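Side-chain contacts in uncharacterized protein Atu1656/AGR_C_3050 (Agrobacterium tumefaciens, PDB 2OJH), which is of unknown function but belongs to the TolB family and folds as a six-bladed beta-propeller, consistent with a TolB-like role: residues Phe27-Arg32 with Gly228-Phe233; Val78-Ala83 with Tyr113-Thr118; Gly96-Ile101 with Thr121-Thr126; Arg250-Asp255 with Gly259-Leu264. All blocks are in the same frame, centred on the assembly; numbering follows the deposited sequence.

Contact 1 of 4, residues Phe27-Arg32 with Gly228-Phe233; sequences FNIRTR and GDKVVF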
loop_
_atom_site.group_PDB
_atom_site.type_symbol
_atom_site.label_atom_id
_atom_site.label_comp_id
_atom_site.label_asym_id
_atom_site.label_seq_id
_atom_site.Cartn_x
_atom_site.Cartn_y
_atom_site.Cartn_z
ATOM N N PHE A 27 -10.924 3.555 10.176
ATOM C CA PHE A 27 -11.675 4.800 10.128
ATOM C C PHE A 27 -12.755 4.603 9.074
ATOM O O PHE A 27 -12.486 4.111 7.955
ATOM C CB PHE A 27 -10.770 5.944 9.722
ATOM C CG PHE A 27 -11.430 7.300 9.745
ATOM C CD1 PHE A 27 -11.565 7.992 10.927
ATOM C CD2 PHE A 27 -11.877 7.895 8.557
ATOM C CE1 PHE A 27 -12.185 9.270 10.962
ATOM C CE2 PHE A 27 -12.470 9.137 8.561
ATOM C CZ PHE A 27 -12.623 9.846 9.773
ATOM N N ASN A 28 -13.973 4.983 9.445
ATOM C CA ASN A 28 -15.105 4.896 8.546
ATOM C C ASN A 28 -15.296 6.282 7.953
ATOM O O ASN A 28 -15.567 7.236 8.672
ATOM C CB ASN A 28 -16.352 4.401 9.296
ATOM C CG ASN A 28 -17.578 4.273 8.385
ATOM O OD1 ASN A 28 -17.918 5.203 7.661
ATOM N ND2 ASN A 28 -18.253 3.115 8.435
ATOM N N ILE A 29 -15.134 6.406 6.636
ATOM C CA ILE A 29 -15.255 7.709 6.003
ATOM C C ILE A 29 -16.694 8.207 5.831
ATOM O O ILE A 29 -16.907 9.389 5.568
ATOM C CB ILE A 29 -14.513 7.778 4.633
ATOM C CG1 ILE A 29 -15.174 6.861 3.585
ATOM C CG2 ILE A 29 -13.000 7.485 4.798
ATOM C CD1 ILE A 29 -14.890 7.334 2.085
ATOM N N ARG A 30 -17.674 7.322 5.988
ATOM C CA ARG A 30 -19.075 7.724 5.887
ATOM C C ARG A 30 -19.593 8.346 7.195
ATOM O O ARG A 30 -20.225 9.393 7.189
ATOM C CB ARG A 30 -19.942 6.516 5.482
ATOM C CG ARG A 30 -19.438 5.784 4.228
ATOM C CD ARG A 30 -19.191 6.742 3.054
ATOM N NE ARG A 30 -18.689 6.021 1.886
ATOM C CZ ARG A 30 -18.223 6.594 0.784
ATOM N NH1 ARG A 30 -18.184 7.920 0.670
ATOM N NH2 ARG A 30 -17.797 5.838 -0.218
ATOM N N THR A 31 -19.315 7.681 8.309
ATOM C CA THR A 31 -19.785 8.100 9.634
ATOM C C THR A 31 -18.725 8.944 10.349
ATOM O O THR A 31 -19.015 9.590 11.357
ATOM C CB THR A 31 -20.081 6.890 10.504
ATOM O OG1 THR A 31 -18.863 6.181 10.705
ATOM C CG2 THR A 31 -21.106 5.953 9.842
ATOM N N ARG A 32 -17.505 8.915 9.823
ATOM C CA ARG A 32 -16.340 9.618 10.363
ATOM C C ARG A 32 -16.009 9.152 11.796
ATOM O O ARG A 32 -15.580 9.929 12.639
ATOM C CB ARG A 32 -16.497 11.147 10.233
ATOM C CG ARG A 32 -16.653 11.642 8.762
ATOM C CD ARG A 32 -15.349 11.502 8.002
ATOM N NE ARG A 32 -15.454 11.706 6.556
ATOM C CZ ARG A 32 -15.051 12.802 5.923
ATOM N NH1 ARG A 32 -14.536 13.819 6.603
ATOM N NH2 ARG A 32 -15.178 12.885 4.603
ATOM N N GLY A 228 -15.042 3.782 -5.648
ATOM C CA GLY A 228 -14.769 4.632 -6.800
ATOM C C GLY A 228 -15.027 6.104 -6.654
ATOM O O GLY A 228 -15.092 6.815 -7.665
ATOM N N ASP A 229 -15.143 6.589 -5.423
ATOM C CA ASP A 229 -15.407 8.021 -5.225
ATOM C C ASP A 229 -14.262 8.784 -4.537
ATOM O O ASP A 229 -14.206 10.011 -4.607
ATOM C CB ASP A 229 -16.744 8.276 -4.472
ATOM C CG ASP A 229 -16.793 7.625 -3.071
ATOM O OD1 ASP A 229 -16.173 6.567 -2.869
ATOM O OD2 ASP A 229 -17.467 8.188 -2.174
ATOM N N LYS A 230 -13.370 8.056 -3.864
ATOM C CA LYS A 230 -12.403 8.683 -2.953
ATOM C C LYS A 230 -11.040 8.027 -3.036
ATOM O O LYS A 230 -10.900 6.833 -3.355
ATOM C CB LYS A 230 -12.893 8.594 -1.486
ATOM C CG LYS A 230 -14.161 9.392 -1.115
ATOM C CD LYS A 230 -13.921 10.888 -1.202
ATOM C CE LYS A 230 -15.152 11.673 -0.729
ATOM N NZ LYS A 230 -15.088 13.136 -1.067
ATOM N N VAL A 231 -10.033 8.832 -2.722
ATOM C CA VAL A 231 -8.659 8.370 -2.553
ATOM C C VAL A 231 -8.178 8.833 -1.174
ATOM O O VAL A 231 -8.268 10.038 -0.851
ATOM C CB VAL A 231 -7.735 9.018 -3.650
ATOM C CG1 VAL A 231 -6.250 8.713 -3.389
ATOM C CG2 VAL A 231 -8.170 8.556 -5.071
ATOM N N VAL A 232 -7.619 7.896 -0.402
ATOM C CA VAL A 232 -6.981 8.216 0.890
ATOM C C VAL A 232 -5.451 8.219 0.676
ATOM O O VAL A 232 -4.927 7.482 -0.169
ATOM C CB VAL A 232 -7.423 7.188 2.013
ATOM C CG1 VAL A 232 -6.867 5.815 1.743
ATOM C CG2 VAL A 232 -7.015 7.652 3.411
ATOM N N PHE A 233 -4.732 9.042 1.429
ATOM C CA PHE A 233 -3.294 9.155 1.248
ATOM C C PHE A 233 -2.735 9.881 2.465
ATOM O O PHE A 233 -3.505 10.337 3.312
ATOM C CB PHE A 233 -2.920 9.844 -0.090
ATOM C CG PHE A 233 -3.348 11.300 -0.193
ATOM C CD1 PHE A 233 -4.638 11.619 -0.566
ATOM C CD2 PHE A 233 -2.435 12.330 0.002
ATOM C CE1 PHE A 233 -5.033 12.959 -0.694
ATOM C CE2 PHE A 233 -2.836 13.683 -0.094
ATOM C CZ PHE A 233 -4.122 13.977 -0.437
#

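Contact 2 of 4, residues Val78-Ala83 with Tyr113-Thr118; sequences VDTGFA and YLLPST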
loop_
_atom_site.group_PDB
_atom_site.type_symbol
_atom_site.label_atom_id
_atom_site.label_comp_id
_atom_site.label_asym_id
_atom_site.label_seq_id
_atom_site.Cartn_x
_atom_site.Cartn_y
_atom_site.Cartn_z
ATOM N N VAL A 78 1.335 -15.973 9.199
ATOM C CA VAL A 78 1.154 -16.583 7.877
ATOM C C VAL A 78 2.423 -17.353 7.491
ATOM O O VAL A 78 3.542 -16.820 7.591
ATOM C CB VAL A 78 0.849 -15.487 6.810
ATOM C CG1 VAL A 78 0.699 -16.078 5.402
ATOM C CG2 VAL A 78 -0.396 -14.737 7.198
ATOM N N ASP A 79 2.251 -18.605 7.073
ATOM C CA ASP A 79 3.333 -19.396 6.475
ATOM C C ASP A 79 3.684 -18.788 5.106
ATOM O O ASP A 79 2.945 -18.977 4.133
ATOM C CB ASP A 79 2.878 -20.855 6.318
ATOM C CG ASP A 79 3.973 -21.777 5.764
ATOM O OD1 ASP A 79 5.115 -21.321 5.553
ATOM O OD2 ASP A 79 3.678 -22.986 5.538
ATOM N N THR A 80 4.796 -18.051 5.048
ATOM C CA THR A 80 5.329 -17.462 3.816
ATOM C C THR A 80 6.549 -18.280 3.342
ATOM O O THR A 80 7.328 -17.831 2.512
ATOM C CB THR A 80 5.734 -15.973 4.014
ATOM O OG1 THR A 80 6.522 -15.851 5.204
ATOM C CG2 THR A 80 4.500 -15.066 4.148
ATOM N N GLY A 81 6.698 -19.494 3.864
ATOM C CA GLY A 81 7.885 -20.319 3.602
ATOM C C GLY A 81 9.189 -19.566 3.830
ATOM O O GLY A 81 9.369 -18.941 4.888
ATOM N N PHE A 82 10.085 -19.599 2.836
ATOM C CA PHE A 82 11.435 -19.054 3.000
ATOM C C PHE A 82 11.378 -17.542 3.148
ATOM O O PHE A 82 12.364 -16.919 3.515
ATOM C CB PHE A 82 12.361 -19.436 1.830
ATOM C CG PHE A 82 11.926 -18.877 0.501
ATOM C CD1 PHE A 82 12.098 -17.529 0.216
ATOM C CD2 PHE A 82 11.347 -19.694 -0.453
ATOM C CE1 PHE A 82 11.691 -16.987 -0.992
ATOM C CE2 PHE A 82 10.950 -19.174 -1.676
ATOM C CZ PHE A 82 11.114 -17.805 -1.937
ATOM N N ALA A 83 10.230 -16.959 2.846
ATOM C CA ALA A 83 10.143 -15.484 2.731
ATOM C C ALA A 83 9.949 -14.832 4.093
ATOM O O ALA A 83 8.834 -14.457 4.462
ATOM C CB ALA A 83 9.014 -15.091 1.801
ATOM N N TYR A 113 6.696 -11.807 -4.826
ATOM C CA TYR A 113 6.242 -13.212 -4.950
ATOM C C TYR A 113 4.727 -13.263 -4.762
ATOM O O TYR A 113 4.149 -12.366 -4.147
ATOM C CB TYR A 113 6.861 -14.079 -3.858
ATOM C CG TYR A 113 8.376 -14.111 -3.850
ATOM C CD1 TYR A 113 9.116 -13.067 -3.281
ATOM C CD2 TYR A 113 9.057 -15.200 -4.382
ATOM C CE1 TYR A 113 10.516 -13.102 -3.287
ATOM C CE2 TYR A 113 10.441 -15.264 -4.374
ATOM C CZ TYR A 113 11.162 -14.201 -3.830
ATOM O OH TYR A 113 12.532 -14.273 -3.832
ATOM N N LEU A 114 4.093 -14.322 -5.253
ATOM C CA LEU A 114 2.700 -14.640 -4.921
ATOM C C LEU A 114 2.724 -15.940 -4.145
ATOM O O LEU A 114 3.615 -16.751 -4.351
ATOM C CB LEU A 114 1.860 -14.896 -6.192
ATOM C CG LEU A 114 1.813 -13.766 -7.235
ATOM C CD1 LEU A 114 0.809 -14.136 -8.312
ATOM C CD2 LEU A 114 1.458 -12.468 -6.587
ATOM N N LEU A 115 1.760 -16.126 -3.247
ATOM C CA LEU A 115 1.602 -17.386 -2.531
ATOM C C LEU A 115 0.116 -17.605 -2.183
ATOM O O LEU A 115 -0.678 -16.674 -2.271
ATOM C CB LEU A 115 2.484 -17.423 -1.272
ATOM C CG LEU A 115 2.086 -16.508 -0.120
ATOM C CD1 LEU A 115 2.431 -17.159 1.223
ATOM C CD2 LEU A 115 2.781 -15.173 -0.327
ATOM N N PRO A 116 -0.272 -18.843 -1.826
ATOM C CA PRO A 116 -1.676 -18.999 -1.425
ATOM C C PRO A 116 -2.023 -18.166 -0.180
ATOM O O PRO A 116 -1.187 -18.008 0.717
ATOM C CB PRO A 116 -1.781 -20.484 -1.085
ATOM C CG PRO A 116 -0.634 -21.150 -1.859
ATOM C CD PRO A 116 0.467 -20.122 -1.762
ATOM N N SER A 117 -3.247 -17.653 -0.097
ATOM C CA SER A 117 -3.622 -16.831 1.070
ATOM C C SER A 117 -3.726 -17.653 2.367
ATOM O O SER A 117 -3.752 -17.122 3.484
ATOM C CB SER A 117 -4.919 -16.098 0.794
ATOM O OG SER A 117 -5.936 -17.033 0.591
ATOM N N THR A 118 -3.763 -18.960 2.189
ATOM C CA THR A 118 -3.772 -19.892 3.279
ATOM C C THR A 118 -2.361 -20.376 3.629
ATOM O O THR A 118 -2.191 -21.339 4.389
ATOM C CB THR A 118 -4.610 -21.062 2.862
ATOM O OG1 THR A 118 -4.234 -21.413 1.528
ATOM C CG2 THR A 118 -6.070 -20.651 2.853
HETATM O O HOH W 1 -0.752 -19.805 6.889
#

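Contact 3 of 4, residues Gly96-Ile101 with Thr121-Thr126; sequences GALYAI and TPRLMT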
loop_
_atom_site.group_PDB
_atom_site.type_symbol
_atom_site.label_atom_id
_atom_site.label_comp_id
_atom_site.label_asym_id
_atom_site.label_seq_id
_atom_site.Cartn_x
_atom_site.Cartn_y
_atom_site.Cartn_z
ATOM N N GLY A 96 -9.430 -13.215 -3.070
ATOM C CA GLY A 96 -8.980 -13.616 -1.744
ATOM C C GLY A 96 -8.101 -14.852 -1.638
ATOM O O GLY A 96 -7.667 -15.185 -0.519
ATOM N N ALA A 97 -7.822 -15.528 -2.770
ATOM C CA ALA A 97 -7.048 -16.772 -2.753
ATOM C C ALA A 97 -5.524 -16.626 -2.755
ATOM O O ALA A 97 -4.824 -17.612 -2.511
ATOM C CB ALA A 97 -7.495 -17.715 -3.908
ATOM N N LEU A 98 -5.012 -15.424 -3.042
ATOM C CA LEU A 98 -3.566 -15.209 -3.132
ATOM C C LEU A 98 -3.104 -14.005 -2.366
ATOM O O LEU A 98 -3.819 -13.004 -2.295
ATOM C CB LEU A 98 -3.112 -15.013 -4.589
ATOM C CG LEU A 98 -3.266 -16.184 -5.566
ATOM C CD1 LEU A 98 -2.838 -15.758 -6.943
ATOM C CD2 LEU A 98 -2.515 -17.482 -5.150
ATOM N N TYR A 99 -1.886 -14.112 -1.837
ATOM C CA TYR A 99 -1.153 -12.982 -1.292
ATOM C C TYR A 99 0.008 -12.629 -2.216
ATOM O O TYR A 99 0.615 -13.495 -2.840
ATOM C CB TYR A 99 -0.584 -13.328 0.092
ATOM C CG TYR A 99 -1.580 -13.525 1.214
ATOM C CD1 TYR A 99 -2.911 -13.106 1.100
ATOM C CD2 TYR A 99 -1.171 -14.087 2.421
ATOM C CE1 TYR A 99 -3.826 -13.291 2.158
ATOM C CE2 TYR A 99 -2.073 -14.282 3.483
ATOM C CZ TYR A 99 -3.394 -13.872 3.346
ATOM O OH TYR A 99 -4.272 -14.052 4.394
ATOM N N ALA A 100 0.319 -11.349 -2.294
ATOM C CA ALA A 100 1.526 -10.908 -2.943
ATOM C C ALA A 100 2.400 -10.269 -1.872
ATOM O O ALA A 100 1.903 -9.454 -1.046
ATOM C CB ALA A 100 1.192 -9.923 -4.036
ATOM N N ILE A 101 3.685 -10.637 -1.863
ATOM C CA ILE A 101 4.631 -10.117 -0.848
ATOM C C ILE A 101 5.876 -9.615 -1.545
ATOM O O ILE A 101 6.130 -9.967 -2.705
ATOM C CB ILE A 101 5.032 -11.208 0.182
ATOM C CG1 ILE A 101 5.676 -12.394 -0.537
ATOM C CG2 ILE A 101 3.788 -11.705 0.978
ATOM C CD1 ILE A 101 6.145 -13.570 0.410
ATOM N N THR A 121 4.379 -21.800 -0.337
ATOM C CA THR A 121 5.662 -21.529 -0.996
ATOM C C THR A 121 5.546 -20.377 -1.957
ATOM O O THR A 121 4.787 -20.470 -2.925
ATOM C CB THR A 121 6.090 -22.765 -1.786
ATOM O OG1 THR A 121 6.076 -23.868 -0.887
ATOM C CG2 THR A 121 7.483 -22.619 -2.396
ATOM N N PRO A 122 6.313 -19.295 -1.716
ATOM C CA PRO A 122 6.238 -18.163 -2.627
ATOM C C PRO A 122 6.705 -18.451 -4.048
ATOM O O PRO A 122 7.707 -19.140 -4.247
ATOM C CB PRO A 122 7.192 -17.134 -1.990
ATOM C CG PRO A 122 7.361 -17.557 -0.571
ATOM C CD PRO A 122 7.279 -19.058 -0.620
ATOM N N ARG A 123 5.981 -17.923 -5.019
ATOM C CA ARG A 123 6.335 -18.042 -6.422
ATOM C C ARG A 123 6.909 -16.710 -6.910
ATOM O O ARG A 123 6.214 -15.721 -6.887
ATOM C CB ARG A 123 5.079 -18.408 -7.223
ATOM C CG ARG A 123 4.511 -19.816 -6.960
ATOM C CD ARG A 123 2.983 -19.909 -7.251
ATOM N NE ARG A 123 2.567 -18.986 -8.321
ATOM C CZ ARG A 123 1.402 -18.333 -8.372
ATOM N NH1 ARG A 123 0.491 -18.466 -7.416
ATOM N NH2 ARG A 123 1.152 -17.521 -9.392
ATOM N N LEU A 124 8.175 -16.696 -7.352
ATOM C CA LEU A 124 8.844 -15.437 -7.791
ATOM C C LEU A 124 8.189 -14.855 -9.035
ATOM O O LEU A 124 8.004 -15.574 -10.048
ATOM C CB LEU A 124 10.368 -15.644 -8.064
ATOM C CG LEU A 124 11.174 -14.409 -8.493
ATOM C CD1 LEU A 124 11.243 -13.329 -7.398
ATOM C CD2 LEU A 124 12.570 -14.829 -8.947
HETATM N N MSE A 125 7.869 -13.563 -8.960
HETATM C CA MSE A 125 7.273 -12.857 -10.072
HETATM C C MSE A 125 8.289 -11.994 -10.803
HETATM O O MSE A 125 8.291 -11.949 -12.033
HETATM C CB MSE A 125 6.125 -11.950 -9.611
HETATM C CG MSE A 125 4.869 -12.593 -9.117
HETATM SE SE MSE A 125 4.130 -13.892 -10.378
HETATM C CE MSE A 125 4.575 -15.570 -9.575
ATOM N N THR A 126 9.136 -11.282 -10.062
ATOM C CA THR A 126 10.016 -10.313 -10.685
ATOM C C THR A 126 11.491 -10.714 -10.726
ATOM O O THR A 126 12.125 -10.912 -9.682
ATOM C CB THR A 126 9.944 -9.001 -9.951
ATOM O OG1 THR A 126 10.225 -9.227 -8.563
ATOM C CG2 THR A 126 8.566 -8.401 -10.105
#

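Contact 4 of 4, residues Arg250-Asp255 with Gly259-Leu264; sequences RVQLMD and GNVETL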
loop_
_atom_site.group_PDB
_atom_site.type_symbol
_atom_site.label_atom_id
_atom_site.label_comp_id
_atom_site.label_asym_id
_atom_site.label_seq_id
_atom_site.Cartn_x
_atom_site.Cartn_y
_atom_site.Cartn_z
ATOM N N ARG A 250 -0.509 13.866 8.202
ATOM C CA ARG A 250 -1.944 14.068 8.020
ATOM C C ARG A 250 -2.455 12.933 7.149
ATOM O O ARG A 250 -1.842 12.632 6.137
ATOM C CB ARG A 250 -2.214 15.393 7.303
ATOM C CG ARG A 250 -1.772 16.649 8.050
ATOM C CD ARG A 250 -1.823 17.886 7.141
ATOM N NE ARG A 250 -1.865 19.146 7.890
ATOM C CZ ARG A 250 -0.800 19.807 8.345
ATOM N NH1 ARG A 250 0.429 19.335 8.153
ATOM N NH2 ARG A 250 -0.964 20.950 9.004
ATOM N N VAL A 251 -3.554 12.296 7.547
ATOM C CA VAL A 251 -4.227 11.322 6.699
ATOM C C VAL A 251 -5.290 12.140 5.951
ATOM O O VAL A 251 -6.149 12.783 6.571
ATOM C CB VAL A 251 -4.813 10.147 7.510
ATOM C CG1 VAL A 251 -5.649 9.204 6.629
ATOM C CG2 VAL A 251 -3.679 9.357 8.201
ATOM N N GLN A 252 -5.182 12.136 4.623
ATOM C CA GLN A 252 -5.989 12.965 3.772
ATOM C C GLN A 252 -6.944 12.137 2.955
ATOM O O GLN A 252 -6.707 10.952 2.714
ATOM C CB GLN A 252 -5.107 13.725 2.778
ATOM C CG GLN A 252 -3.974 14.496 3.379
ATOM C CD GLN A 252 -4.438 15.782 3.968
ATOM O OE1 GLN A 252 -4.723 15.843 5.149
ATOM N NE2 GLN A 252 -4.560 16.818 3.147
ATOM N N LEU A 253 -8.003 12.796 2.490
ATOM C CA LEU A 253 -8.965 12.181 1.591
ATOM C C LEU A 253 -9.322 13.206 0.523
ATOM O O LEU A 253 -9.379 14.424 0.804
ATOM C CB LEU A 253 -10.231 11.762 2.357
ATOM C CG LEU A 253 -11.213 10.775 1.704
ATOM C CD1 LEU A 253 -10.650 9.402 1.710
ATOM C CD2 LEU A 253 -12.596 10.750 2.420
HETATM N N MSE A 254 -9.547 12.711 -0.693
HETATM C CA MSE A 254 -10.011 13.545 -1.807
HETATM C C MSE A 254 -10.848 12.744 -2.808
HETATM O O MSE A 254 -10.843 11.510 -2.788
HETATM C CB MSE A 254 -8.804 14.120 -2.535
HETATM C CG MSE A 254 -7.987 13.031 -3.214
HETATM SE SE MSE A 254 -6.320 13.725 -3.948
HETATM C CE MSE A 254 -5.474 12.021 -4.358
ATOM N N ASP A 255 -11.533 13.464 -3.699
ATOM C CA ASP A 255 -12.270 12.860 -4.825
ATOM C C ASP A 255 -11.279 12.214 -5.812
ATOM O O ASP A 255 -10.089 12.572 -5.822
ATOM C CB ASP A 255 -13.107 13.936 -5.550
ATOM C CG ASP A 255 -14.205 14.551 -4.664
ATOM O OD1 ASP A 255 -14.614 13.916 -3.670
ATOM O OD2 ASP A 255 -14.676 15.678 -4.964
ATOM N N GLY A 259 -10.313 16.626 -6.425
ATOM C CA GLY A 259 -11.134 17.665 -5.810
ATOM C C GLY A 259 -11.417 17.358 -4.352
ATOM O O GLY A 259 -11.259 16.194 -3.900
ATOM N N ASN A 260 -11.793 18.405 -3.617
ATOM C CA ASN A 260 -12.235 18.319 -2.208
ATOM C C ASN A 260 -11.256 17.600 -1.283
ATOM O O ASN A 260 -11.625 16.656 -0.571
ATOM C CB ASN A 260 -13.625 17.676 -2.113
ATOM C CG ASN A 260 -14.711 18.554 -2.723
ATOM O OD1 ASN A 260 -14.942 19.684 -2.270
ATOM N ND2 ASN A 260 -15.375 18.046 -3.766
ATOM N N VAL A 261 -10.004 18.050 -1.296
ATOM C CA VAL A 261 -8.998 17.461 -0.414
ATOM C C VAL A 261 -9.349 17.865 1.018
ATOM O O VAL A 261 -9.649 19.034 1.294
ATOM C CB VAL A 261 -7.578 17.934 -0.755
ATOM C CG1 VAL A 261 -6.564 17.239 0.140
ATOM C CG2 VAL A 261 -7.261 17.635 -2.214
ATOM N N GLU A 262 -9.347 16.898 1.924
ATOM C CA GLU A 262 -9.587 17.200 3.327
ATOM C C GLU A 262 -8.647 16.394 4.207
ATOM O O GLU A 262 -8.174 15.331 3.801
ATOM C CB GLU A 262 -11.049 16.930 3.703
ATOM C CG GLU A 262 -11.491 15.467 3.551
ATOM C CD GLU A 262 -12.993 15.306 3.733
ATOM O OE1 GLU A 262 -13.507 15.727 4.797
ATOM O OE2 GLU A 262 -13.661 14.786 2.811
ATOM N N THR A 263 -8.387 16.904 5.405
ATOM C CA THR A 263 -7.661 16.143 6.428
ATOM C C THR A 263 -8.663 15.360 7.249
ATOM O O THR A 263 -9.552 15.931 7.881
ATOM C CB THR A 263 -6.838 17.079 7.340
ATOM O OG1 THR A 263 -5.920 17.808 6.520
ATOM C CG2 THR A 263 -6.038 16.291 8.363
ATOM N N LEU A 264 -8.563 14.039 7.210
ATOM C CA LEU A 264 -9.416 13.218 8.038
ATOM C C LEU A 264 -8.943 13.314 9.492
ATOM O O LEU A 264 -9.746 13.575 10.389
ATOM C CB LEU A 264 -9.397 11.760 7.540
ATOM C CG LEU A 264 -10.000 11.617 6.152
ATOM C CD1 LEU A 264 -9.976 10.097 5.742
ATOM C CD2 LEU A 264 -11.420 12.180 6.050
#

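Contact 1 of 4, residues Phe27-Arg32 with Gly228-Phe233
D229 OD2 takes two N-H groups from the guanidinium of R30: NH1 lies 2.9 Å from D229 OD2 on its syn lone pair, and NH2 stands 3.1 Å from D229 OD2, 18° out of the carboxylate plane. NH2 also donates to D229 OD1, so the salt bridge is end-on, with two nitrogens facing two oxygens. The carboxylate lies at the guanidinium's edge, close to its plane, and the two flat groups are twisted 32° from coplanar. R30 NE has a salt bridge to D284, a second partner that would limit rotation of the group. One guanidinium face rests on I29, whose CD1 is over its centre. From there the same methyl reaches K230, with I29 CD1 and K230 CG 3.9 Å apart. I29 CG1 sits between the backbone N and the carbonyl carbon (chi1 67°), and the chain then extends toward the lysine. In the six-bladed propeller this contact joins two neighbouring sheets: the turn after strand 22-28 meets D229 and K230, where the chain enters strand 230-237. N28 shapes the turn as an Asx turn, its OD1 accepting from R30 N at 2.7 Å and also from T31 N, which lies above the carbonyl plane. R32 NE bonds to I29 O at 2.9 Å, almost in the guanidinium plane. K230 bends at chi2, and its NZ pairs with D255 of the adjacent strand.

Contact 2 of 4, residues Val78-Ala83 with Tyr113-Thr118
D79 begins the approach to strand 113-116, its carbonyl O lying 3.5 Å from L115 CD1. A water links the same two segments further along: it accepts from D79 N and donates a weak bond to T118 O. D79 OD1 closes an Asx turn by accepting from G81 N at 2.9 Å, the donor coming from the anti side and 33° out of the carboxylate plane. At T80 the methyl CG2 faces L115 CD1 at 4.1 Å, while OG1, set between the backbone N and the carbonyl carbon (chi1 48°), turns back to donate to A83 O. That hydroxyl bond and the backbone bond from A83 N to T80 O, 3.0 Å, brace a type II' turn from T80 to A83, with G81 at positive phi. F82 then sends its ring to Y113, the edge of the phenylalanine toward the face of the tyrosine in an offset edge-to-face pair. The centroids are 5.5 Å apart and the planes stand at 74°; the closest atoms are F82 CZ and Y113 CE2, at 3.6 Å. Y113 OH is hydrogen-bonded to E106. The loop leaving strand 76-77 thus lies against the third strand of the next propeller blade, with L64 of strand 63-68 touching V78 and T80, I101 of strand 98-103 touching A83, and P122 packed against both aromatic rings.

Contact 3 of 4, residues Gly96-Ile101 with Thr121-Thr126
I101 and P122 mark the nearest backbone approach, with their CA atoms 8.4 Å apart, too far for a direct strand pairing. Strand 111-116 explains the gap: it runs antiparallel between strands 98-103 and 123-124, pairing through backbone bonds of Y99 with L115 and of I101 with Y113 on one side and of L114 with R123 on the other. Side chains alone therefore bridge the two segments, burying 110 Å² in all. I101 touches P122 through its far methyl, CD1 to P122 CG at 4.3 Å. Its CG1 lies between the backbone N and the carbonyl carbon (chi1 59°), and an extended chi2 of 179° carries the methyl on to the proline ring. Strands 98-103 and 123-124 are the second and the outermost fourth of one antiparallel propeller blade, the order across it following the chain, so the contact spans the third strand; P122 just precedes the fourth. The other meeting is between L98 and R123, whose side chains cross at about a right angle. L98 CD2 stands 3.9 Å from R123 NH1, at the edge of the guanidinium and near its plane, so the leucine methyl meets the rim of the group. R123 bends at chi3 (31°), which brings its guanidinium toward L98; a second conformer was modelled, so this approach is doubtful. L98 packs in addition on W136 of the following blade's first strand.

Contact 4 of 4, residues Arg250-Asp255 with Gly259-Leu264
L253 and E262 lie side by side and point the same way, as partners of an antiparallel hydrogen-bonded pair, with L253 CB and E262 CG 4.1 Å apart. On this side of the hairpin L264 crosses in: its CD1 lies 3.8 Å from L253 CB, and its other methyl approaches L253 CD2. Q252 and T263, a non-hydrogen-bonded pair, project from the other side. There Q252 bends at chi2 (-79°) to bring its amide over the neighbouring strand, where T263 OG1 donates to Q252 OE1 at 2.7 Å, in the carbonyl plane and on a lone pair. The amide's NE2 end rests against V261 CG1, with Q252 NE2 and V261 CG1 3.6 Å apart. At the turn, N260 ND2 donates to D255 OD2 at 2.7 Å, nearly straight at 169°, although the amide and carboxylate planes are 73° apart. The donor arrives on the syn side, and D255 N bonds to G259 O beside it. E262 N to L253 O, 2.7 Å, and the reciprocal L253 N to E262 O fasten the middle. D255 OD1 has a lysine partner, and E262 OE1 a salt bridge to R32. Such pairing would probably favour the ionised form of both acids on this outer hairpin of the blade.

Contacts 1 and 4 share a side of the propeller, their centres about 9 Å apart, while contacts 2 and 3 lie across the chain's centre from them. Contact 4 is a hairpin within one blade, held by backbone bonds and two side-chain ones; contact 1 joins that blade to its neighbour by charge, and the two meet along adjacent strands 230-237 and 247-255. Contacts 2 and 3 interlock on strand 111-116 and are mainly apolar, contact 2 aromatic between blades, contact 3 thinner within one blade. Contact 2 is buried; contacts 1, 3 and 4 are partly buried. Each has an exposed member: R30, D79, R123, and in contact 4 N260 and T263 among others.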